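Local coordinates for halorhodopsin (Halobacterium salinarum, PDB 2JAF), which works as a light-driven, retinal-binding chloride pump in the archaeal membrane and belongs to the bacteriorhodopsin-like family of seven-helix proteins, at residues Ala22-Asn26 and Ala27-Ser31; Ser32-Val35 and Asn36-Leu39; Ser75-Leu78 and Gly79-Ser82; Ser104-Gly107 and Arg108-Trp112. The protein carries 2 engineered substitutions. One frame throughout, in Å; residues are numbered along the deposited sequence.

Contact 1: residues Ala22-Asn26 and Ala27-Ser31; sequences AVREN and ALLSS
Asn26 is the N-cap of helix 27-50, and its side chain turns back over the first helical turn to meet Leu29. The first torsion (chi1 -177°) sets CG beside the carbonyl carbon, on the side where the helix starts. Asn26 CB lies 3.8 Å from Leu29 CB, and Asn26 CG nearer, at 3.5 Å. The amide divides its work: Asn26 ND2 rests 3.7 Å from Leu29 CB, while Asn26 OD1 accepts from Leu29 N at 3.0 Å. That bond is nearly straight at nitrogen (169°), although the N-H reaches OD1 from above the amide plane and off the lone pairs. A water 2.7 Å from Asn26 OD1 donates to this oxygen and accepts from Leu28 N. The Asn26 backbone joins in, its O receiving Ser30 N at 2.8 Å.

Arg24 approaches from the loop, its CD 3.2 Å from Ser30 OG, and Leu29 CD2 sits at the NE edge of its guanidinium, in the plane. Its terminal nitrogens reach the carbonyl oxygens of Leu80 and Leu81, whereas buried NE has no polar partner in the model. With an alanine in place of Asn26, Leu29 N would probably lose its side-chain acceptor and the helix start is likely to fray. Asparagine suits an N-cap because its short side chain carries an acceptor to amides with no preceding turn, and the partial negative charge on OD1 should complement the helix dipole.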
loop_
_atom_site.group_PDB
_atom_site.type_symbol
_atom_site.label_atom_id
_atom_site.label_comp_id
_atom_site.label_asym_id
_atom_site.label_seq_id
_atom_site.Cartn_x
_atom_site.Cartn_y
_atom_site.Cartn_z
ATOM N N ALA A 22 -12.197 20.884 13.906
ATOM C CA ALA A 22 -13.222 20.019 14.558
ATOM C C ALA A 22 -14.624 20.562 14.300
ATOM O O ALA A 22 -15.382 20.010 13.496
ATOM C CB ALA A 22 -12.958 19.942 16.060
ATOM N N VAL A 23 -14.965 21.646 14.989
ATOM C CA VAL A 23 -16.273 22.269 14.833
ATOM C C VAL A 23 -16.510 22.652 13.376
ATOM O O VAL A 23 -15.572 22.948 12.635
ATOM C CB VAL A 23 -16.395 23.535 15.722
ATOM C CG1 VAL A 23 -15.233 24.472 15.457
ATOM C CG2 VAL A 23 -17.714 24.244 15.451
ATOM N N ARG A 24 -17.772 22.633 12.967
ATOM C CA ARG A 24 -18.134 22.985 11.608
ATOM C C ARG A 24 -19.527 23.606 11.592
ATOM O O ARG A 24 -20.526 22.913 11.786
ATOM C CB ARG A 24 -18.101 21.743 10.702
ATOM C CG ARG A 24 -18.374 22.041 9.228
ATOM C CD ARG A 24 -18.495 20.776 8.366
ATOM N NE ARG A 24 -17.228 20.073 8.155
ATOM C CZ ARG A 24 -16.936 18.884 8.678
ATOM N NH1 ARG A 24 -17.823 18.263 9.448
ATOM N NH2 ARG A 24 -15.765 18.308 8.425
ATOM N N GLU A 25 -19.576 24.922 11.400
ATOM C CA GLU A 25 -20.833 25.659 11.323
ATOM C C GLU A 25 -20.829 26.326 9.955
ATOM O O GLU A 25 -20.666 27.540 9.831
ATOM C CB GLU A 25 -20.933 26.723 12.425
ATOM C CG GLU A 25 -21.384 26.184 13.776
ATOM C CD GLU A 25 -21.898 27.274 14.706
ATOM O OE1 GLU A 25 -22.413 26.930 15.788
ATOM O OE2 GLU A 25 -21.788 28.471 14.361
ATOM N N ASN A 26 -21.006 25.501 8.929
ATOM C CA ASN A 26 -20.992 25.952 7.549
ATOM C C ASN A 26 -21.856 24.969 6.770
ATOM O O ASN A 26 -21.385 23.892 6.399
ATOM C CB ASN A 26 -19.552 25.907 7.034
ATOM C CG ASN A 26 -19.412 26.435 5.628
ATOM O OD1 ASN A 26 -20.355 26.403 4.840
ATOM N ND2 ASN A 26 -18.217 26.905 5.294
ATOM N N ALA A 27 -23.112 25.337 6.529
ATOM C CA ALA A 27 -24.047 24.465 5.819
ATOM C C ALA A 27 -23.573 24.100 4.419
ATOM O O ALA A 27 -23.762 22.970 3.970
ATOM C CB ALA A 27 -25.422 25.119 5.749
ATOM N N LEU A 28 -22.967 25.060 3.727
ATOM C CA LEU A 28 -22.470 24.814 2.381
ATOM C C LEU A 28 -21.457 23.673 2.437
ATOM O O LEU A 28 -21.536 22.713 1.674
ATOM C CB LEU A 28 -21.812 26.082 1.819
ATOM C CG LEU A 28 -21.238 26.015 0.398
ATOM C CD1 LEU A 28 -22.332 25.626 -0.589
ATOM C CD2 LEU A 28 -20.640 27.366 0.023
ATOM N N LEU A 29 -20.509 23.781 3.358
ATOM C CA LEU A 29 -19.483 22.761 3.529
ATOM C C LEU A 29 -20.070 21.419 3.989
ATOM O O LEU A 29 -19.799 20.370 3.396
ATOM C CB LEU A 29 -18.448 23.248 4.547
ATOM C CG LEU A 29 -17.221 22.379 4.833
ATOM C CD1 LEU A 29 -16.380 22.195 3.560
ATOM C CD2 LEU A 29 -16.396 23.056 5.917
ATOM N N SER A 30 -20.874 21.453 5.048
ATOM C CA SER A 30 -21.479 20.240 5.586
ATOM C C SER A 30 -22.299 19.462 4.561
ATOM O O SER A 30 -22.168 18.242 4.455
ATOM C CB SER A 30 -22.369 20.581 6.784
ATOM O OG SER A 30 -21.597 21.137 7.829
ATOM N N SER A 31 -23.140 20.165 3.810
ATOM C CA SER A 31 -23.982 19.505 2.816
ATOM C C SER A 31 -23.188 18.775 1.732
ATOM O O SER A 31 -23.602 17.712 1.272
ATOM C CB SER A 31 -24.949 20.517 2.177
ATOM O OG SER A 31 -24.263 21.637 1.639
HETATM O O HOH W 1 -22.957 22.914 9.446
HETATM O O HOH W 2 -20.829 18.637 9.811
HETATM O O HOH W 3 -22.562 27.953 4.627
#

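Contact 2: residues Ser32-Val35 and Asn36-Leu39; sequences SLWV and NVAL
Val35 and Leu39, one turn apart, make an i to i+4 side-chain contact within helix 27-50, the first transmembrane helix of the seven-helix rhodopsin bundle. Val35 CG2 meets Leu39 CD1 at 4.0 Å, the two side chains crossing at a slant. With chi1 of 62°, CG1 of Val35 falls between the backbone N and the carbonyl carbon, which leaves CG2 as the branch that faces Leu39. Val35 also packs on Trp232 of helix 227-255, so an alanine here would probably open a gap beside Leu39 CD1 and weaken the packing on that tryptophan.

Asn36, side by side with Val35, points into the bundle: its ND2 donates to Tyr77 OH and to Ser235 O, tying three helices together, while buried OD1 has no partner in the model. The large, mostly apolar indole of Trp34 suits the surface of the subunit, where it packs on Phe160 of the second subunit. Trp34 CE3 also lies 4.3 Å from Val37 CB. Beneath these side chains the backbone keeps alpha-helical bonds, Ala38 N to Trp34 O at 3.2 Å and Leu39 N to Val35 O at 3.0 Å. The carbonyl oxygen of Val35 is hemmed in further by Leu39 CG, 3.2 Å away.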
loop_
_atom_site.group_PDB
_atom_site.type_symbol
_atom_site.label_atom_id
_atom_site.label_comp_id
_atom_site.label_asym_id
_atom_site.label_seq_id
_atom_site.Cartn_x
_atom_site.Cartn_y
_atom_site.Cartn_z
ATOM N N SER A 32 -22.050 19.335 1.333
ATOM C CA SER A 32 -21.220 18.718 0.300
ATOM C C SER A 32 -20.710 17.345 0.735
ATOM O O SER A 32 -20.332 16.519 -0.099
ATOM C CB SER A 32 -20.028 19.621 -0.039
ATOM O OG SER A 32 -19.076 19.632 1.011
ATOM N N LEU A 33 -20.695 17.100 2.042
ATOM C CA LEU A 33 -20.227 15.823 2.563
ATOM C C LEU A 33 -21.381 14.848 2.806
ATOM O O LEU A 33 -21.328 13.694 2.379
ATOM C CB LEU A 33 -19.448 16.045 3.863
ATOM C CG LEU A 33 -18.325 17.082 3.779
ATOM C CD1 LEU A 33 -17.680 17.249 5.152
ATOM C CD2 LEU A 33 -17.292 16.647 2.743
ATOM N N TRP A 34 -22.427 15.306 3.487
ATOM C CA TRP A 34 -23.571 14.438 3.760
ATOM C C TRP A 34 -24.247 13.964 2.486
ATOM O O TRP A 34 -24.728 12.834 2.418
ATOM C CB TRP A 34 -24.604 15.151 4.637
ATOM C CG TRP A 34 -24.232 15.183 6.084
ATOM C CD1 TRP A 34 -23.949 16.289 6.835
ATOM C CD2 TRP A 34 -24.084 14.056 6.957
ATOM N NE1 TRP A 34 -23.631 15.919 8.124
ATOM C CE2 TRP A 34 -23.706 14.555 8.226
ATOM C CE3 TRP A 34 -24.232 12.672 6.792
ATOM C CZ2 TRP A 34 -23.475 13.717 9.324
ATOM C CZ3 TRP A 34 -24.002 11.838 7.886
ATOM C CH2 TRP A 34 -23.627 12.367 9.136
ATOM N N VAL A 35 -24.279 14.826 1.477
ATOM C CA VAL A 35 -24.913 14.473 0.216
ATOM C C VAL A 35 -24.287 13.208 -0.368
ATOM O O VAL A 35 -24.998 12.343 -0.877
ATOM C CB VAL A 35 -24.812 15.627 -0.818
ATOM C CG1 VAL A 35 -23.357 15.929 -1.137
ATOM C CG2 VAL A 35 -25.556 15.250 -2.090
ATOM N N ASN A 36 -22.963 13.077 -0.290
ATOM C CA ASN A 36 -22.345 11.886 -0.855
ATOM C C ASN A 36 -22.361 10.660 0.038
ATOM O O ASN A 36 -22.170 9.545 -0.438
ATOM C CB ASN A 36 -20.933 12.187 -1.369
ATOM C CG ASN A 36 -20.962 12.797 -2.760
ATOM O OD1 ASN A 36 -22.003 12.781 -3.426
ATOM N ND2 ASN A 36 -19.834 13.324 -3.212
ATOM N N VAL A 37 -22.585 10.846 1.333
ATOM C CA VAL A 37 -22.690 9.683 2.200
ATOM C C VAL A 37 -23.981 9.004 1.742
ATOM O O VAL A 37 -24.054 7.782 1.613
ATOM C CB VAL A 37 -22.813 10.083 3.687
ATOM C CG1 VAL A 37 -23.266 8.883 4.513
ATOM C CG2 VAL A 37 -21.467 10.579 4.203
ATOM N N ALA A 38 -24.997 9.816 1.465
ATOM C CA ALA A 38 -26.281 9.292 1.013
ATOM C C ALA A 38 -26.192 8.705 -0.393
ATOM O O ALA A 38 -26.660 7.592 -0.640
ATOM C CB ALA A 38 -27.335 10.385 1.050
ATOM N N LEU A 39 -25.594 9.447 -1.318
ATOM C CA LEU A 39 -25.488 8.960 -2.690
ATOM C C LEU A 39 -24.628 7.705 -2.788
ATOM O O LEU A 39 -24.955 6.784 -3.536
ATOM C CB LEU A 39 -24.952 10.066 -3.611
ATOM C CG LEU A 39 -25.901 11.256 -3.800
ATOM C CD1 LEU A 39 -25.305 12.260 -4.790
ATOM C CD2 LEU A 39 -27.251 10.748 -4.309
#

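Contact 3: residues Ser75-Leu78 and Gly79-Ser82; sequences SSYL and GLLS. With PLM (palmitic acid), chain D.
Ser75 and Gly79 begin these turns of helix 58-82 with a backbone bond, Gly79 N to Ser75 O at 3.1 Å. The CB of Ser75 points away from 79-82, and OG of the conformer given lies near O2 of a palmitic acid (chain D), a bond that stays doubtful because Ser75 has two conformers.

Ser76 O accepts from Leu80 N at 3.1 Å, while Leu80 CG leans over the same Ser76 O at 3.4 Å. The small Ser76 hydroxyl suits a tight helix interface and is bonded to Thr111 OG1 on helix 106-127.

Tyr77 makes a shorter backbone bond, from Leu81 N to Tyr77 O at 2.8 Å. Tyr77 CD1 lies 4.3 Å from Leu80 CD1, though the CB of the tyrosine points away from 79-82. The phenol is long enough to reach the middle of the bundle, where OH bonds to Asp238 OD2 and Arg108 NH1.

Leu78 O takes Ser82 N at 2.9 Å. With chi1 of 75°, Ser82 OG is folded back over the turn and lies 3.0 Å from this same Leu78 O, a placing common for serine in helices. These are two alpha-helical turns in which one side sends Tyr77 into the polar interior, about 8 Å from retinal, while Leu78 and Leu81 meet Phe164 and Phe160 of the second subunit, a division that fits the seven-helix bundle of a retinal protein assembled as a trimer.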
loop_
_atom_site.group_PDB
_atom_site.type_symbol
_atom_site.label_atom_id
_atom_site.label_comp_id
_atom_site.label_asym_id
_atom_site.label_seq_id
_atom_site.Cartn_x
_atom_site.Cartn_y
_atom_site.Cartn_z
ATOM N N SER A 75 -16.372 5.687 3.146
ATOM C CA SER A 75 -15.332 5.724 4.168
ATOM C C SER A 75 -14.647 7.085 4.157
ATOM O O SER A 75 -14.381 7.666 5.207
ATOM C CB SER A 75 -14.288 4.639 3.903
ATOM O OG SER A 75 -13.167 4.792 4.758
ATOM N N SER A 76 -14.371 7.590 2.960
ATOM C CA SER A 76 -13.706 8.879 2.821
ATOM C C SER A 76 -14.541 10.003 3.428
ATOM O O SER A 76 -14.042 10.805 4.219
ATOM C CB SER A 76 -13.438 9.190 1.349
ATOM O OG SER A 76 -12.779 10.440 1.217
ATOM N N TYR A 77 -15.816 10.056 3.067
ATOM C CA TYR A 77 -16.681 11.097 3.578
ATOM C C TYR A 77 -16.894 11.028 5.093
ATOM O O TYR A 77 -17.053 12.063 5.739
ATOM C CB TYR A 77 -18.002 11.094 2.804
ATOM C CG TYR A 77 -17.838 11.735 1.438
ATOM C CD1 TYR A 77 -17.766 13.126 1.304
ATOM C CD2 TYR A 77 -17.668 10.954 0.295
ATOM C CE1 TYR A 77 -17.522 13.724 0.062
ATOM C CE2 TYR A 77 -17.421 11.542 -0.952
ATOM C CZ TYR A 77 -17.348 12.922 -1.058
ATOM O OH TYR A 77 -17.078 13.499 -2.281
ATOM N N LEU A 78 -16.881 9.827 5.657
ATOM C CA LEU A 78 -17.025 9.681 7.107
ATOM C C LEU A 78 -15.773 10.260 7.771
ATOM O O LEU A 78 -15.848 10.892 8.823
ATOM C CB LEU A 78 -17.162 8.205 7.494
ATOM C CG LEU A 78 -18.387 7.459 6.970
ATOM C CD1 LEU A 78 -18.298 5.990 7.382
ATOM C CD2 LEU A 78 -19.658 8.106 7.518
ATOM N N GLY A 79 -14.622 10.026 7.153
ATOM C CA GLY A 79 -13.379 10.548 7.697
ATOM C C GLY A 79 -13.451 12.062 7.739
ATOM O O GLY A 79 -13.065 12.692 8.729
ATOM N N LEU A 80 -13.968 12.650 6.662
ATOM C CA LEU A 80 -14.101 14.100 6.583
ATOM C C LEU A 80 -15.147 14.634 7.561
ATOM O O LEU A 80 -14.880 15.555 8.330
ATOM C CB LEU A 80 -14.477 14.517 5.157
ATOM C CG LEU A 80 -13.478 14.138 4.058
ATOM C CD1 LEU A 80 -14.007 14.596 2.697
ATOM C CD2 LEU A 80 -12.126 14.774 4.349
ATOM N N LEU A 81 -16.343 14.059 7.520
ATOM C CA LEU A 81 -17.421 14.492 8.402
ATOM C C LEU A 81 -17.013 14.457 9.869
ATOM O O LEU A 81 -17.280 15.400 10.623
ATOM C CB LEU A 81 -18.658 13.609 8.188
ATOM C CG LEU A 81 -19.584 14.012 7.035
ATOM C CD1 LEU A 81 -20.675 12.967 6.847
ATOM C CD2 LEU A 81 -20.194 15.374 7.338
ATOM N N SER A 82 -16.359 13.370 10.266
ATOM C CA SER A 82 -15.928 13.197 11.650
ATOM C C SER A 82 -14.776 14.115 12.048
ATOM O O SER A 82 -14.505 14.294 13.236
ATOM C CB SER A 82 -15.494 11.754 11.880
ATOM O OG SER A 82 -14.227 11.520 11.296
HETATM C C1 PLM D . -10.523 6.845 5.602
HETATM O O1 PLM D . -10.849 7.116 6.770
HETATM O O2 PLM D . -11.368 6.733 4.685
HETATM C C2 PLM D . -9.043 6.658 5.316
HETATM C C3 PLM D . -8.664 5.398 4.545
HETATM C C4 PLM D . -7.156 5.413 4.343
HETATM C C5 PLM D . -6.728 4.176 3.582
HETATM C C6 PLM D . -5.938 4.499 2.337
HETATM C C7 PLM D . -5.353 3.178 1.881
HETATM C C8 PLM D . -4.521 3.322 0.629
HETATM C C9 PLM D . -3.999 1.955 0.222
HETATM C CA PLM D . -3.129 2.050 -1.017
HETATM C CB PLM D . -2.836 0.785 -1.811
HETATM C CC PLM D . -4.016 0.062 -2.439
HETATM C CD PLM D . -3.490 -1.125 -3.223
HETATM C CE PLM D . -4.631 -1.889 -3.894
HETATM C CF PLM D . -4.071 -3.183 -4.468
HETATM C CG PLM D . -5.167 -3.979 -5.160
#

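Contact 4: residues Ser104-Gly107 and Arg108-Trp112; sequences SQWG and RYLTW. With PLM (palmitic acid), chain E; RET (retinal), chain G; PLM (palmitic acid), chain D.
Gln105 is the centre of an inverse gamma turn that leads from strand 101-104 into helix 106-127, and its O accepts Arg108 N at 3.1 Å. The two side chains run alongside each other, and Arg108 NE donates to Gln105 OE1 at 2.8 Å. The bond is straight (179°) and lies in the guanidinium plane, yet the donor lies above the plane of the Gln105 amide. Arg108 is extended from CG to NE, and Gln105 NE2 bonds to Ser231.

Tyr109 sets its ring face over Gln105 O, while its OH goes to Glu219. Trp106 CZ3 touches Leu110 CD2 at 3.9 Å, and one indole face carries a second palmitic acid (chain E), whose C2 is 3.5 Å from Trp106 NE1. Gly107 O takes Thr111 N at 3.0 Å. Trp112 lies between Arg108 O on one face and retinal on the opposite face, its CD1 3.6 Å from C14 of retinal.

Held at NE by Gln105 and at its terminal nitrogens by Tyr77, Ser231 and Ser235, the guanidinium is probably fixed in rotation, which joins the helix start to helices 58-82 and 227-255.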
loop_
_atom_site.group_PDB
_atom_site.type_symbol
_atom_site.label_atom_id
_atom_site.label_comp_id
_atom_site.label_asym_id
_atom_site.label_seq_id
_atom_site.Cartn_x
_atom_site.Cartn_y
_atom_site.Cartn_z
ATOM N N SER A 104 -7.950 21.994 5.250
ATOM C CA SER A 104 -7.521 21.037 4.234
ATOM C C SER A 104 -8.202 19.684 4.403
ATOM O O SER A 104 -8.002 19.002 5.404
ATOM C CB SER A 104 -6.001 20.845 4.299
ATOM O OG SER A 104 -5.579 19.831 3.402
ATOM N N GLN A 105 -9.011 19.302 3.420
ATOM C CA GLN A 105 -9.705 18.017 3.457
ATOM C C GLN A 105 -8.723 16.987 2.914
ATOM O O GLN A 105 -8.956 16.376 1.870
ATOM C CB GLN A 105 -10.963 18.062 2.578
ATOM C CG GLN A 105 -11.968 19.142 2.970
ATOM C CD GLN A 105 -13.247 19.094 2.142
ATOM O OE1 GLN A 105 -13.204 18.983 0.915
ATOM N NE2 GLN A 105 -14.389 19.193 2.811
ATOM N N TRP A 106 -7.620 16.799 3.630
ATOM C CA TRP A 106 -6.588 15.868 3.193
ATOM C C TRP A 106 -7.023 14.410 3.140
ATOM O O TRP A 106 -6.362 13.583 2.510
ATOM C CB TRP A 106 -5.322 16.015 4.048
ATOM C CG TRP A 106 -5.475 15.726 5.508
ATOM C CD1 TRP A 106 -5.664 16.637 6.511
ATOM C CD2 TRP A 106 -5.380 14.446 6.142
ATOM N NE1 TRP A 106 -5.686 16.003 7.726
ATOM C CE2 TRP A 106 -5.515 14.657 7.531
ATOM C CE3 TRP A 106 -5.194 13.139 5.670
ATOM C CZ2 TRP A 106 -5.468 13.611 8.457
ATOM C CZ3 TRP A 106 -5.149 12.099 6.591
ATOM C CH2 TRP A 106 -5.285 12.343 7.969
ATOM N N GLY A 107 -8.135 14.094 3.798
ATOM C CA GLY A 107 -8.628 12.733 3.757
ATOM C C GLY A 107 -9.063 12.378 2.343
ATOM O O GLY A 107 -9.086 11.206 1.968
ATOM N N ARG A 108 -9.421 13.377 1.544
ATOM C CA ARG A 108 -9.820 13.075 0.171
ATOM C C ARG A 108 -8.618 12.504 -0.569
ATOM O O ARG A 108 -8.695 11.446 -1.195
ATOM C CB ARG A 108 -10.296 14.332 -0.562
ATOM C CG ARG A 108 -11.663 14.861 -0.171
ATOM C CD ARG A 108 -12.042 16.036 -1.081
ATOM N NE ARG A 108 -13.308 16.671 -0.732
ATOM C CZ ARG A 108 -14.510 16.242 -1.117
ATOM N NH1 ARG A 108 -14.633 15.153 -1.874
ATOM N NH2 ARG A 108 -15.588 16.918 -0.760
ATOM N N TYR A 109 -7.495 13.211 -0.478
ATOM C CA TYR A 109 -6.277 12.813 -1.163
ATOM C C TYR A 109 -5.811 11.438 -0.708
ATOM O O TYR A 109 -5.391 10.609 -1.521
ATOM C CB TYR A 109 -5.193 13.885 -0.939
ATOM C CG TYR A 109 -5.748 15.302 -0.993
ATOM C CD1 TYR A 109 -6.756 15.645 -1.901
ATOM C CD2 TYR A 109 -5.294 16.290 -0.118
ATOM C CE1 TYR A 109 -7.299 16.930 -1.932
ATOM C CE2 TYR A 109 -5.832 17.578 -0.141
ATOM C CZ TYR A 109 -6.835 17.891 -1.050
ATOM O OH TYR A 109 -7.378 19.157 -1.071
ATOM N N LEU A 110 -5.918 11.176 0.591
ATOM C CA LEU A 110 -5.510 9.890 1.138
ATOM C C LEU A 110 -6.364 8.714 0.653
ATOM O O LEU A 110 -5.839 7.678 0.236
ATOM C CB LEU A 110 -5.561 9.928 2.669
ATOM C CG LEU A 110 -5.174 8.605 3.336
ATOM C CD1 LEU A 110 -3.685 8.344 3.106
ATOM C CD2 LEU A 110 -5.488 8.655 4.827
ATOM N N THR A 111 -7.685 8.859 0.712
ATOM C CA THR A 111 -8.551 7.767 0.287
ATOM C C THR A 111 -8.517 7.533 -1.222
ATOM O O THR A 111 -8.784 6.423 -1.684
ATOM C CB THR A 111 -10.004 7.990 0.745
ATOM O OG1 THR A 111 -10.571 9.100 0.043
ATOM C CG2 THR A 111 -10.042 8.270 2.242
ATOM N N TRP A 112 -8.182 8.564 -1.994
ATOM C CA TRP A 112 -8.104 8.396 -3.448
ATOM C C TRP A 112 -7.068 7.308 -3.743
ATOM O O TRP A 112 -7.146 6.618 -4.763
ATOM C CB TRP A 112 -7.660 9.688 -4.155
ATOM C CG TRP A 112 -8.673 10.806 -4.161
ATOM C CD1 TRP A 112 -10.015 10.701 -3.945
ATOM C CD2 TRP A 112 -8.416 12.194 -4.425
ATOM N NE1 TRP A 112 -10.613 11.938 -4.052
ATOM C CE2 TRP A 112 -9.652 12.871 -4.345
ATOM C CE3 TRP A 112 -7.257 12.929 -4.720
ATOM C CZ2 TRP A 112 -9.766 14.252 -4.546
ATOM C CZ3 TRP A 112 -7.370 14.305 -4.920
ATOM C CH2 TRP A 112 -8.619 14.951 -4.830
HETATM C C1 PLM E . -2.192 16.816 9.569
HETATM O O1 PLM E . -3.148 16.911 10.362
HETATM O O2 PLM E . -1.186 17.554 9.641
HETATM C C2 PLM E . -2.283 15.756 8.482
HETATM C C3 PLM E . -1.364 14.541 8.568
HETATM C C4 PLM E . -1.694 13.632 7.388
HETATM C C5 PLM E . -0.886 12.351 7.292
HETATM C C6 PLM E . -1.446 11.229 8.142
HETATM C C7 PLM E . -1.897 10.030 7.326
HETATM C C8 PLM E . -2.438 8.930 8.214
HETATM C C9 PLM E . -2.860 7.735 7.373
HETATM C CA PLM E . -3.410 6.601 8.219
HETATM C CB PLM E . -3.670 5.258 7.550
HETATM C CC PLM E . -2.462 4.566 6.942
HETATM C CD PLM E . -2.862 3.222 6.365
HETATM C CE PLM E . -1.652 2.521 5.749
HETATM C CF PLM E . -2.101 1.864 4.449
HETATM C CG PLM E . -0.947 1.152 3.761
HETATM C C1 RET G . -4.393 16.237 -7.463
HETATM C C2 RET G . -3.350 17.433 -7.248
HETATM C C3 RET G . -1.954 17.255 -7.892
HETATM C C4 RET G . -2.082 17.072 -9.474
HETATM C C5 RET G . -3.122 15.973 -9.933
HETATM C C6 RET G . -4.270 15.547 -8.979
HETATM C C7 RET G . -5.164 14.425 -9.427
HETATM C C8 RET G . -6.161 13.739 -8.805
HETATM C C9 RET G . -7.080 12.849 -9.461
HETATM C C10 RET G . -8.050 12.414 -8.555
HETATM C C11 RET G . -9.091 11.573 -8.881
HETATM C C12 RET G . -10.049 11.246 -7.909
HETATM C C13 RET G . -11.135 10.305 -8.139
HETATM C C14 RET G . -11.937 10.104 -6.977
HETATM C C15 RET G . -12.893 9.127 -6.832
HETATM C C16 RET G . -4.030 15.212 -6.327
HETATM C C17 RET G . -5.851 16.882 -7.200
HETATM C C18 RET G . -2.914 15.419 -11.333
HETATM C C19 RET G . -7.040 12.586 -11.070
HETATM C C20 RET G . -11.393 9.648 -9.508
HETATM C C1 PLM D . -10.523 6.845 5.602
HETATM O O1 PLM D . -10.849 7.116 6.770
HETATM O O2 PLM D . -11.368 6.733 4.685
HETATM C C2 PLM D . -9.043 6.658 5.316
HETATM C C3 PLM D . -8.664 5.398 4.545
HETATM C C4 PLM D . -7.156 5.413 4.343
HETATM C C5 PLM D . -6.728 4.176 3.582
HETATM C C6 PLM D . -5.938 4.499 2.337
HETATM C C7 PLM D . -5.353 3.178 1.881
HETATM C C8 PLM D . -4.521 3.322 0.629
HETATM C C9 PLM D . -3.999 1.955 0.222
HETATM C CA PLM D . -3.129 2.050 -1.017
HETATM C CB PLM D . -2.836 0.785 -1.811
HETATM C CC PLM D . -4.016 0.062 -2.439
HETATM C CD PLM D . -3.490 -1.125 -3.223
HETATM C CE PLM D . -4.631 -1.889 -3.894
HETATM C CF PLM D . -4.071 -3.183 -4.468
HETATM C CG PLM D . -5.167 -3.979 -5.160
#

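Along the chain the four contacts come in series. Contacts 1 and 2 share helix 27-50, their centres about 13 Å apart; contact 3 lies on helix 58-82, the next helix, and contact 4 runs from the end of strand 101-104 into helix 106-127. Contacts 3 and 4 are the nearest pair, with centres about 9 Å apart; contacts 1 and 4 lie farthest apart, at about 17 Å. Contact 1 is at the surface, contact 2 partly buried, and contacts 3 and 4 buried. Arg24 of contact 1 bonds to carbonyls of contact 3, and Asn36 and Arg108 meet at Tyr77, linking the N-terminal end of helix 27-50 to the interior near retinal. Contacts 2 and 3 also meet a neighbouring subunit.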